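Local coordinates for SspB protein (Streptomyces clavuligerus, PDB 6JUF) that probably acts as a metal-dependent DNase in the SspABCD-SspE phosphorothioation-sensing defence against phage, at residues Phe24-Gln35 with Leu95-Leu104; Ala128-His136 with Ile169-Tyr180. One frame throughout, in Å; residues are numbered along the deposited sequence.

Interaction 1 (Phe24-Gln35 with Leu95-Leu104); sequences FGWLHKAYMQVQ and LDEDGADPYL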
loop_
_atom_site.group_PDB
_atom_site.type_symbol
_atom_site.label_atom_id
_atom_site.label_comp_id
_atom_site.label_asym_id
_atom_site.label_seq_id
_atom_site.Cartn_x
_atom_site.Cartn_y
_atom_site.Cartn_z
ATOM N N PHE B 24 -5.189 1.648 3.869
ATOM C CA PHE B 24 -5.095 0.420 4.611
ATOM C C PHE B 24 -5.289 0.635 6.142
ATOM O O PHE B 24 -6.018 -0.085 6.807
ATOM C CB PHE B 24 -3.743 -0.296 4.388
ATOM C CG PHE B 24 -3.496 -1.383 5.377
ATOM C CD1 PHE B 24 -4.246 -2.573 5.328
ATOM C CD2 PHE B 24 -2.621 -1.191 6.463
ATOM C CE1 PHE B 24 -4.103 -3.548 6.322
ATOM C CE2 PHE B 24 -2.460 -2.197 7.418
ATOM C CZ PHE B 24 -3.210 -3.369 7.354
ATOM N N GLY B 25 -4.563 1.667 6.641
ATOM C CA GLY B 25 -4.625 1.990 8.091
ATOM C C GLY B 25 -6.063 2.169 8.553
ATOM O O GLY B 25 -6.413 1.747 9.665
ATOM N N TRP B 26 -6.904 2.746 7.685
ATOM C CA TRP B 26 -8.319 2.942 8.063
ATOM C C TRP B 26 -9.077 1.632 8.167
ATOM O O TRP B 26 -9.893 1.449 9.106
ATOM C CB TRP B 26 -8.998 3.838 7.051
ATOM C CG TRP B 26 -8.595 5.280 7.175
ATOM C CD1 TRP B 26 -7.661 5.840 8.008
ATOM C CD2 TRP B 26 -9.189 6.412 6.412
ATOM N NE1 TRP B 26 -7.593 7.239 7.816
ATOM C CE2 TRP B 26 -8.479 7.613 6.839
ATOM C CE3 TRP B 26 -10.145 6.506 5.419
ATOM C CZ2 TRP B 26 -8.816 8.880 6.367
ATOM C CZ3 TRP B 26 -10.444 7.786 4.911
ATOM C CH2 TRP B 26 -9.789 8.934 5.357
ATOM N N LEU B 27 -8.841 0.694 7.225
ATOM C CA LEU B 27 -9.583 -0.580 7.260
ATOM C C LEU B 27 -9.139 -1.362 8.527
ATOM O O LEU B 27 -9.912 -1.933 9.238
ATOM C CB LEU B 27 -9.281 -1.384 6.029
ATOM C CG LEU B 27 -9.701 -0.705 4.730
ATOM C CD1 LEU B 27 -9.394 -1.679 3.590
ATOM C CD2 LEU B 27 -11.189 -0.242 4.765
ATOM N N HIS B 28 -7.835 -1.375 8.726
ATOM C CA HIS B 28 -7.241 -2.133 9.848
ATOM C C HIS B 28 -7.647 -1.668 11.231
ATOM O O HIS B 28 -8.169 -2.468 12.056
ATOM C CB HIS B 28 -5.714 -2.121 9.695
ATOM C CG HIS B 28 -4.963 -2.746 10.840
ATOM N ND1 HIS B 28 -4.860 -4.093 10.991
ATOM C CD2 HIS B 28 -4.218 -2.167 11.870
ATOM C CE1 HIS B 28 -4.095 -4.362 12.101
ATOM N NE2 HIS B 28 -3.684 -3.184 12.631
ATOM N N LYS B 29 -7.457 -0.368 11.438
ATOM C CA LYS B 29 -7.839 0.228 12.761
ATOM C C LYS B 29 -9.342 0.233 12.986
ATOM O O LYS B 29 -9.745 0.042 14.131
ATOM C CB LYS B 29 -7.325 1.648 12.901
ATOM C CG LYS B 29 -5.822 1.659 12.998
ATOM C CD LYS B 29 -5.227 3.008 13.341
ATOM C CE LYS B 29 -5.250 3.970 12.176
ATOM N NZ LYS B 29 -5.271 5.369 12.676
ATOM N N ALA B 30 -10.159 0.417 11.935
ATOM C CA ALA B 30 -11.619 0.290 12.099
ATOM C C ALA B 30 -11.987 -1.124 12.623
ATOM O O ALA B 30 -12.743 -1.255 13.589
ATOM C CB ALA B 30 -12.356 0.659 10.812
ATOM N N TYR B 31 -11.417 -2.162 12.007
ATOM C CA TYR B 31 -11.684 -3.539 12.422
ATOM C C TYR B 31 -11.364 -3.746 13.891
ATOM O O TYR B 31 -12.132 -4.292 14.654
ATOM C CB TYR B 31 -10.935 -4.532 11.538
ATOM C CG TYR B 31 -11.133 -5.973 12.068
ATOM C CD1 TYR B 31 -12.326 -6.631 11.979
ATOM C CD2 TYR B 31 -10.055 -6.632 12.709
ATOM C CE1 TYR B 31 -12.526 -7.906 12.492
ATOM C CE2 TYR B 31 -10.259 -7.944 13.248
ATOM C CZ TYR B 31 -11.475 -8.571 13.110
ATOM O OH TYR B 31 -11.624 -9.829 13.597
ATOM N N MET B 32 -10.179 -3.295 14.262
ATOM C CA MET B 32 -9.631 -3.554 15.616
ATOM C C MET B 32 -10.511 -2.872 16.681
ATOM O O MET B 32 -10.759 -3.389 17.766
ATOM C CB MET B 32 -8.171 -3.107 15.764
ATOM C CG MET B 32 -7.105 -3.902 15.003
ATOM S SD MET B 32 -7.280 -5.698 15.200
ATOM C CE MET B 32 -6.806 -5.848 16.937
ATOM N N GLN B 33 -10.979 -1.678 16.349
ATOM C CA GLN B 33 -11.859 -0.896 17.252
ATOM C C GLN B 33 -13.323 -1.373 17.322
ATOM O O GLN B 33 -13.854 -1.544 18.422
ATOM C CB GLN B 33 -11.861 0.577 16.814
ATOM C CG GLN B 33 -10.616 1.377 17.120
ATOM C CD GLN B 33 -10.667 1.990 18.493
ATOM O OE1 GLN B 33 -11.408 2.945 18.714
ATOM N NE2 GLN B 33 -9.914 1.439 19.420
ATOM N N VAL B 34 -13.967 -1.635 16.171
ATOM C CA VAL B 34 -15.383 -2.032 16.122
ATOM C C VAL B 34 -15.595 -3.417 16.723
ATOM O O VAL B 34 -16.697 -3.761 17.052
ATOM C CB VAL B 34 -15.956 -1.913 14.679
ATOM C CG1 VAL B 34 -15.477 -3.051 13.797
ATOM C CG2 VAL B 34 -17.479 -1.862 14.702
ATOM N N GLN B 35 -14.525 -4.239 16.766
ATOM C CA GLN B 35 -14.644 -5.620 17.283
ATOM C C GLN B 35 -15.219 -5.608 18.736
ATOM O O GLN B 35 -16.083 -6.418 19.098
ATOM C CB GLN B 35 -13.288 -6.284 17.235
ATOM C CG GLN B 35 -13.303 -7.593 16.487
ATOM C CD GLN B 35 -12.059 -8.432 16.758
ATOM O OE1 GLN B 35 -10.962 -7.891 16.891
ATOM N NE2 GLN B 35 -12.225 -9.767 16.806
ATOM N N LEU B 95 -9.222 -9.686 7.863
ATOM C CA LEU B 95 -8.413 -8.687 8.509
ATOM C C LEU B 95 -7.874 -9.038 9.887
ATOM O O LEU B 95 -7.007 -8.312 10.378
ATOM C CB LEU B 95 -9.185 -7.338 8.606
ATOM C CG LEU B 95 -9.540 -6.747 7.233
ATOM C CD1 LEU B 95 -10.456 -5.543 7.516
ATOM C CD2 LEU B 95 -8.277 -6.363 6.513
ATOM N N ASP B 96 -8.404 -10.030 10.553
ATOM C CA ASP B 96 -7.912 -10.393 11.870
ATOM C C ASP B 96 -6.431 -10.762 11.787
ATOM O O ASP B 96 -5.938 -11.280 10.762
ATOM C CB ASP B 96 -8.704 -11.571 12.384
ATOM C CG ASP B 96 -8.616 -11.692 13.875
ATOM O OD1 ASP B 96 -7.705 -12.411 14.349
ATOM O OD2 ASP B 96 -9.409 -11.039 14.567
ATOM N N GLU B 97 -5.702 -10.501 12.860
ATOM C CA GLU B 97 -4.344 -10.977 12.935
ATOM C C GLU B 97 -4.253 -12.470 12.635
ATOM O O GLU B 97 -3.282 -12.931 12.010
ATOM C CB GLU B 97 -3.732 -10.613 14.318
ATOM C CG GLU B 97 -3.022 -11.707 15.080
ATOM C CD GLU B 97 -2.881 -11.369 16.576
ATOM O OE1 GLU B 97 -3.884 -10.998 17.243
ATOM O OE2 GLU B 97 -1.752 -11.480 17.090
ATOM N N ASP B 98 -5.294 -13.210 13.010
ATOM C CA ASP B 98 -5.340 -14.624 12.753
ATOM C C ASP B 98 -6.037 -15.025 11.396
ATOM O O ASP B 98 -6.246 -16.225 11.117
ATOM C CB ASP B 98 -5.956 -15.251 14.027
ATOM C CG ASP B 98 -6.480 -16.620 13.810
ATOM O OD1 ASP B 98 -5.650 -17.508 13.502
ATOM O OD2 ASP B 98 -7.715 -16.797 13.973
ATOM N N GLY B 99 -6.218 -14.045 10.514
ATOM C CA GLY B 99 -7.057 -14.168 9.303
ATOM C C GLY B 99 -6.284 -14.337 8.009
ATOM O O GLY B 99 -5.091 -14.695 8.035
ATOM N N ALA B 100 -6.939 -14.161 6.873
ATOM C CA ALA B 100 -6.429 -14.494 5.575
ATOM C C ALA B 100 -5.267 -13.606 5.180
ATOM O O ALA B 100 -4.251 -14.084 4.666
ATOM C CB ALA B 100 -7.518 -14.412 4.485
ATOM N N ASP B 101 -5.421 -12.297 5.344
ATOM C CA ASP B 101 -4.384 -11.392 4.887
ATOM C C ASP B 101 -4.526 -10.033 5.592
ATOM O O ASP B 101 -4.867 -9.022 4.955
ATOM C CB ASP B 101 -4.483 -11.276 3.349
ATOM C CG ASP B 101 -3.319 -10.507 2.706
ATOM O OD1 ASP B 101 -2.312 -10.219 3.360
ATOM O OD2 ASP B 101 -3.373 -10.207 1.476
ATOM N N PRO B 102 -4.248 -10.005 6.922
ATOM C CA PRO B 102 -4.436 -8.801 7.736
ATOM C C PRO B 102 -3.702 -7.542 7.207
ATOM O O PRO B 102 -4.133 -6.420 7.435
ATOM C CB PRO B 102 -3.899 -9.235 9.138
ATOM C CG PRO B 102 -3.104 -10.485 8.860
ATOM C CD PRO B 102 -3.808 -11.148 7.743
ATOM N N TYR B 103 -2.564 -7.718 6.563
ATOM C CA TYR B 103 -1.759 -6.580 6.076
ATOM C C TYR B 103 -1.856 -6.391 4.584
ATOM O O TYR B 103 -1.033 -5.631 4.020
ATOM C CB TYR B 103 -0.294 -6.676 6.593
ATOM C CG TYR B 103 -0.323 -6.657 8.107
ATOM C CD1 TYR B 103 -0.554 -5.438 8.790
ATOM C CD2 TYR B 103 -0.159 -7.829 8.841
ATOM C CE1 TYR B 103 -0.682 -5.450 10.207
ATOM C CE2 TYR B 103 -0.246 -7.821 10.235
ATOM C CZ TYR B 103 -0.505 -6.634 10.889
ATOM O OH TYR B 103 -0.528 -6.567 12.259
ATOM N N LEU B 104 -2.834 -7.035 3.920
ATOM C CA LEU B 104 -3.048 -6.876 2.444
ATOM C C LEU B 104 -1.727 -7.022 1.698
ATOM O O LEU B 104 -1.356 -6.195 0.828
ATOM C CB LEU B 104 -3.769 -5.556 2.107
ATOM C CG LEU B 104 -5.131 -5.331 2.821
ATOM C CD1 LEU B 104 -5.739 -4.032 2.286
ATOM C CD2 LEU B 104 -6.102 -6.521 2.657
HETATM O O HOH W 1 -5.975 -5.909 9.357
HETATM O O HOH W 2 -1.348 -4.076 14.272
HETATM O O HOH W 3 -10.799 -11.873 16.871
HETATM O O HOH W 4 -8.581 -9.303 16.667
#
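Helix 24-34 lies against the loop that follows helix 89-95, with F24 next to L104 and H28 next to L95 (CA to CA 6.8 Å in the second pair). The loop folds through two type I turns, D96-G99 and D101-L104; in the first, D96 OD1 also accepts from D98 N, an Asx turn. F24, L27, Y31 and Q35 point toward the loop; H28 brings its ring end to it. The F24 ring presents its edge: CE1 comes in plane to within 3.1 Å of P102 O, and CD1 packs on L104 CD1. Its CZ meets Y103 CD1 obliquely at 3.7 Å. The H28 imidazole passes Y103 obliquely, centroids 5.6 Å apart and planes at 41°. A water in the imidazole plane, 2.7 Å from H28 ND1, donates to both L95 O and P102 O, tying the ring's rotation to two loop carbonyls. L95 points toward the helix, its CD1 4.2 Å from Y31 CB and 4.0 Å from L27 O, while its CB covers a face of the Y31 ring. Y31 turns its ring away from its own backbone N (chi1 175°), which carries the hydroxyl to D96; OH donates to the anti lone pair of OD2 over 2.7 Å. Two waters also donate to OD2, one of them bridging to Q35 OE1, giving this oxygen three partners. In the second subunit, Y103 meets this H28, and H28 of that subunit meets this Y103. This is helix-on-loop packing that places an aromatic patch at the dimer interface of the DUF4007 protein.

Interaction 2 (Ala128-His136 with Ile169-Tyr180); sequences APSWYVAFH and IAKDVDCITKMY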
loop_
_atom_site.group_PDB
_atom_site.type_symbol
_atom_site.label_atom_id
_atom_site.label_comp_id
_atom_site.label_asym_id
_atom_site.label_seq_id
_atom_site.Cartn_x
_atom_site.Cartn_y
_atom_site.Cartn_z
ATOM N N ALA B 128 -21.711 2.029 -2.913
ATOM C CA ALA B 128 -20.945 2.887 -3.842
ATOM C C ALA B 128 -21.587 3.029 -5.214
ATOM O O ALA B 128 -21.053 2.505 -6.209
ATOM C CB ALA B 128 -19.475 2.398 -3.939
ATOM N N PRO B 129 -22.758 3.685 -5.280
ATOM C CA PRO B 129 -23.459 3.717 -6.597
ATOM C C PRO B 129 -22.614 4.263 -7.734
ATOM O O PRO B 129 -22.738 3.814 -8.870
ATOM C CB PRO B 129 -24.709 4.571 -6.308
ATOM C CG PRO B 129 -24.419 5.266 -4.951
ATOM C CD PRO B 129 -23.584 4.251 -4.182
ATOM N N SER B 130 -21.806 5.275 -7.448
ATOM C CA SER B 130 -20.972 5.897 -8.510
ATOM C C SER B 130 -19.991 4.905 -9.085
ATOM O O SER B 130 -19.763 4.859 -10.315
ATOM C CB SER B 130 -20.277 7.180 -8.054
ATOM O OG SER B 130 -21.243 8.201 -7.898
ATOM N N TRP B 131 -19.406 4.113 -8.192
ATOM C CA TRP B 131 -18.514 3.015 -8.653
ATOM C C TRP B 131 -19.252 1.981 -9.460
ATOM O O TRP B 131 -18.743 1.498 -10.493
ATOM C CB TRP B 131 -17.908 2.300 -7.433
ATOM C CG TRP B 131 -16.666 2.993 -6.855
ATOM C CD1 TRP B 131 -15.388 2.497 -6.888
ATOM C CD2 TRP B 131 -16.595 4.238 -6.071
ATOM N NE1 TRP B 131 -14.509 3.321 -6.192
ATOM C CE2 TRP B 131 -15.198 4.414 -5.702
ATOM C CE3 TRP B 131 -17.538 5.202 -5.637
ATOM C CZ2 TRP B 131 -14.759 5.514 -4.954
ATOM C CZ3 TRP B 131 -17.094 6.306 -4.916
ATOM C CH2 TRP B 131 -15.742 6.485 -4.593
ATOM N N TYR B 132 -20.428 1.596 -8.984
ATOM C CA TYR B 132 -21.280 0.644 -9.726
ATOM C C TYR B 132 -21.611 1.169 -11.154
ATOM O O TYR B 132 -21.452 0.452 -12.126
ATOM C CB TYR B 132 -22.564 0.279 -8.933
ATOM C CG TYR B 132 -23.266 -0.866 -9.623
ATOM C CD1 TYR B 132 -24.202 -0.630 -10.647
ATOM C CD2 TYR B 132 -23.032 -2.189 -9.223
ATOM C CE1 TYR B 132 -24.838 -1.697 -11.276
ATOM C CE2 TYR B 132 -23.648 -3.257 -9.874
ATOM C CZ TYR B 132 -24.520 -2.999 -10.900
ATOM O OH TYR B 132 -25.134 -4.040 -11.519
ATOM N N VAL B 133 -22.003 2.434 -11.297
ATOM C CA VAL B 133 -22.231 2.992 -12.652
ATOM C C VAL B 133 -20.932 2.907 -13.462
ATOM O O VAL B 133 -20.932 2.460 -14.605
ATOM C CB VAL B 133 -22.696 4.476 -12.589
ATOM C CG1 VAL B 133 -22.827 5.027 -14.043
ATOM C CG2 VAL B 133 -24.052 4.565 -11.888
ATOM N N ALA B 134 -19.805 3.375 -12.875
ATOM C CA ALA B 134 -18.532 3.507 -13.621
ATOM C C ALA B 134 -18.103 2.155 -14.174
ATOM O O ALA B 134 -17.709 2.041 -15.315
ATOM C CB ALA B 134 -17.395 4.120 -12.763
ATOM N N PHE B 135 -18.166 1.126 -13.336
ATOM C CA PHE B 135 -17.739 -0.216 -13.789
ATOM C C PHE B 135 -18.798 -0.956 -14.579
ATOM O O PHE B 135 -18.410 -1.672 -15.558
ATOM C CB PHE B 135 -17.253 -1.065 -12.614
ATOM C CG PHE B 135 -15.877 -0.668 -12.144
ATOM C CD1 PHE B 135 -14.766 -1.340 -12.622
ATOM C CD2 PHE B 135 -15.695 0.402 -11.259
ATOM C CE1 PHE B 135 -13.471 -0.976 -12.216
ATOM C CE2 PHE B 135 -14.404 0.753 -10.841
ATOM C CZ PHE B 135 -13.295 0.119 -11.352
ATOM N N HIS B 136 -20.077 -0.866 -14.189
ATOM C CA HIS B 136 -21.087 -1.810 -14.713
ATOM C C HIS B 136 -22.131 -1.218 -15.641
ATOM O O HIS B 136 -22.743 -1.956 -16.400
ATOM C CB HIS B 136 -21.779 -2.476 -13.524
ATOM C CG HIS B 136 -20.857 -3.400 -12.759
ATOM N ND1 HIS B 136 -20.264 -4.450 -13.343
ATOM C CD2 HIS B 136 -20.495 -3.437 -11.427
ATOM C CE1 HIS B 136 -19.500 -5.120 -12.458
ATOM N NE2 HIS B 136 -19.636 -4.503 -11.262
ATOM N N ILE B 169 -21.681 13.875 -6.896
ATOM C CA ILE B 169 -21.292 12.868 -7.899
ATOM C C ILE B 169 -19.894 13.225 -8.427
ATOM O O ILE B 169 -19.044 12.340 -8.620
ATOM C CB ILE B 169 -22.350 12.789 -9.007
ATOM C CG1 ILE B 169 -23.645 12.177 -8.411
ATOM C CG2 ILE B 169 -21.815 11.972 -10.206
ATOM C CD1 ILE B 169 -24.912 12.321 -9.266
ATOM N N ALA B 170 -19.639 14.500 -8.694
ATOM C CA ALA B 170 -18.285 14.894 -9.180
ATOM C C ALA B 170 -17.224 14.528 -8.140
ATOM O O ALA B 170 -16.104 14.169 -8.511
ATOM C CB ALA B 170 -18.212 16.408 -9.450
ATOM N N LYS B 171 -17.558 14.627 -6.850
ATOM C CA LYS B 171 -16.604 14.243 -5.794
ATOM C C LYS B 171 -16.397 12.707 -5.820
ATOM O O LYS B 171 -15.223 12.250 -5.595
ATOM C CB LYS B 171 -17.143 14.692 -4.433
ATOM C CG LYS B 171 -16.981 16.203 -4.235
ATOM C CD LYS B 171 -17.835 16.695 -3.081
ATOM C CE LYS B 171 -17.690 18.211 -2.936
ATOM N NZ LYS B 171 -18.732 18.765 -2.058
ATOM N N ASP B 172 -17.454 11.931 -6.107
ATOM C CA ASP B 172 -17.281 10.456 -6.270
ATOM C C ASP B 172 -16.322 10.185 -7.436
ATOM O O ASP B 172 -15.448 9.305 -7.349
ATOM C CB ASP B 172 -18.603 9.740 -6.551
ATOM C CG ASP B 172 -19.457 9.563 -5.330
ATOM O OD1 ASP B 172 -18.950 9.784 -4.203
ATOM O OD2 ASP B 172 -20.626 9.177 -5.506
ATOM N N VAL B 173 -16.478 10.915 -8.530
ATOM C CA VAL B 173 -15.634 10.668 -9.694
ATOM C C VAL B 173 -14.217 10.997 -9.401
ATOM O O VAL B 173 -13.299 10.270 -9.791
ATOM C CB VAL B 173 -16.191 11.413 -10.922
ATOM C CG1 VAL B 173 -15.234 11.361 -12.096
ATOM C CG2 VAL B 173 -17.502 10.761 -11.339
ATOM N N ASP B 174 -14.002 12.100 -8.703
ATOM C CA ASP B 174 -12.651 12.433 -8.191
ATOM C C ASP B 174 -12.064 11.335 -7.322
ATOM O O ASP B 174 -10.895 10.948 -7.486
ATOM C CB ASP B 174 -12.662 13.730 -7.376
ATOM C CG ASP B 174 -12.745 14.955 -8.254
ATOM O OD1 ASP B 174 -12.466 14.849 -9.467
ATOM O OD2 ASP B 174 -13.093 16.032 -7.759
ATOM N N CYS B 175 -12.874 10.774 -6.441
ATOM C CA CYS B 175 -12.415 9.697 -5.531
ATOM C C CYS B 175 -12.105 8.420 -6.290
ATOM O O CYS B 175 -11.114 7.726 -5.983
ATOM C CB CYS B 175 -13.501 9.421 -4.497
ATOM S SG CYS B 175 -12.809 8.412 -3.120
ATOM N N ILE B 176 -12.943 8.078 -7.275
ATOM C CA ILE B 176 -12.710 6.859 -8.117
ATOM C C ILE B 176 -11.331 6.999 -8.808
ATOM O O ILE B 176 -10.546 6.068 -8.814
ATOM C CB ILE B 176 -13.827 6.738 -9.184
ATOM C CG1 ILE B 176 -15.122 6.248 -8.548
ATOM C CG2 ILE B 176 -13.391 5.761 -10.291
ATOM C CD1 ILE B 176 -16.410 6.441 -9.356
ATOM N N THR B 177 -11.020 8.189 -9.327
ATOM C CA THR B 177 -9.728 8.406 -10.007
ATOM C C THR B 177 -8.553 8.245 -9.028
ATOM O O THR B 177 -7.614 7.509 -9.325
ATOM C CB THR B 177 -9.678 9.826 -10.596
ATOM O OG1 THR B 177 -10.873 10.034 -11.371
ATOM C CG2 THR B 177 -8.494 10.001 -11.525
ATOM N N LYS B 178 -8.626 8.878 -7.857
ATOM C CA LYS B 178 -7.566 8.773 -6.849
ATOM C C LYS B 178 -7.372 7.330 -6.362
ATOM O O LYS B 178 -6.240 6.952 -6.006
ATOM C CB LYS B 178 -7.904 9.682 -5.608
ATOM C CG LYS B 178 -7.672 11.142 -5.932
ATOM C CD LYS B 178 -7.655 12.005 -4.684
ATOM C CE LYS B 178 -9.026 12.419 -4.297
ATOM N NZ LYS B 178 -8.881 13.173 -3.030
ATOM N N MET B 179 -8.441 6.535 -6.376
ATOM C CA MET B 179 -8.395 5.172 -5.849
ATOM C C MET B 179 -7.664 4.249 -6.844
ATOM O O MET B 179 -6.965 3.304 -6.435
ATOM C CB MET B 179 -9.834 4.652 -5.619
ATOM C CG MET B 179 -9.901 3.157 -5.200
ATOM S SD MET B 179 -11.566 2.881 -4.516
ATOM C CE MET B 179 -11.418 1.128 -4.224
ATOM N N TYR B 180 -7.894 4.461 -8.151
ATOM C CA TYR B 180 -7.416 3.482 -9.137
ATOM C C TYR B 180 -6.246 3.874 -10.054
ATOM O O TYR B 180 -5.641 2.983 -10.664
ATOM C CB TYR B 180 -8.577 3.013 -10.055
ATOM C CG TYR B 180 -9.698 2.291 -9.316
ATOM C CD1 TYR B 180 -9.503 0.958 -8.845
ATOM C CD2 TYR B 180 -10.916 2.903 -9.056
ATOM C CE1 TYR B 180 -10.527 0.309 -8.121
ATOM C CE2 TYR B 180 -11.909 2.255 -8.348
ATOM C CZ TYR B 180 -11.736 0.961 -7.897
ATOM O OH TYR B 180 -12.758 0.337 -7.228
HETATM O O HOH W 5 -21.265 6.750 -4.650
#
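A knob-into-hole contact joins helix 129-137 to helix 166-180: the W131 indole fills a hole lined by D172, C175, I176 and M179. I176 CG1 sits over the six-membered ring as a CH-pi contact, 3.5 Å from its centroid and 17° off the normal. C175 and M179 bring their sulfurs to the rim instead; M179 SD accepts a weak hydrogen bond from W131 NE1 (3.4 Å). M179 is extended throughout (chi2 164°), which brings SD to the indole N-H. Y180 OH lies in the indole plane, 3.4 Å from W131 CD1. The axes of 129-136 and 169-180 cross at -65°, 9.8 Å apart at closest approach, and an aromatic cluster runs from W131 toward the C-terminal ends of both segments, to F135 and Y180. F135 turns its edge to the face of Y180 (centroids 5.3 Å apart), while M179 CG covers that ring's other face. On the N-terminal side, S130 OG donates to the anti lone pair of D172 OD2 over 2.7 Å, and a water bridges the same oxygen to S130 N. D172 OD1 takes bonds from H17 NE2 and A15 N, so this buried carboxylate is held at both oxygens. I176 CD1 reaches A134 CB at 4.2 Å.

Overall arrangement
Interactions 1 and 2 follow one another along the chain, the first closing before the second opens, and both fall within the DUF4007 range. Their centres are 24 Å apart and their nearest atoms about 8 Å, without touching. Helix 107-118 touches both, packing on L104 from interaction 1 and on W131 from interaction 2. Interaction 2 is fully buried and the closer to the metal site, the C175 side chain lying about 9 Å from that of E18, which binds magnesium in a structure of this protein, though none is bound to this chain. Interaction 1 lies away from that site and borders the second subunit, which does not touch interaction 2.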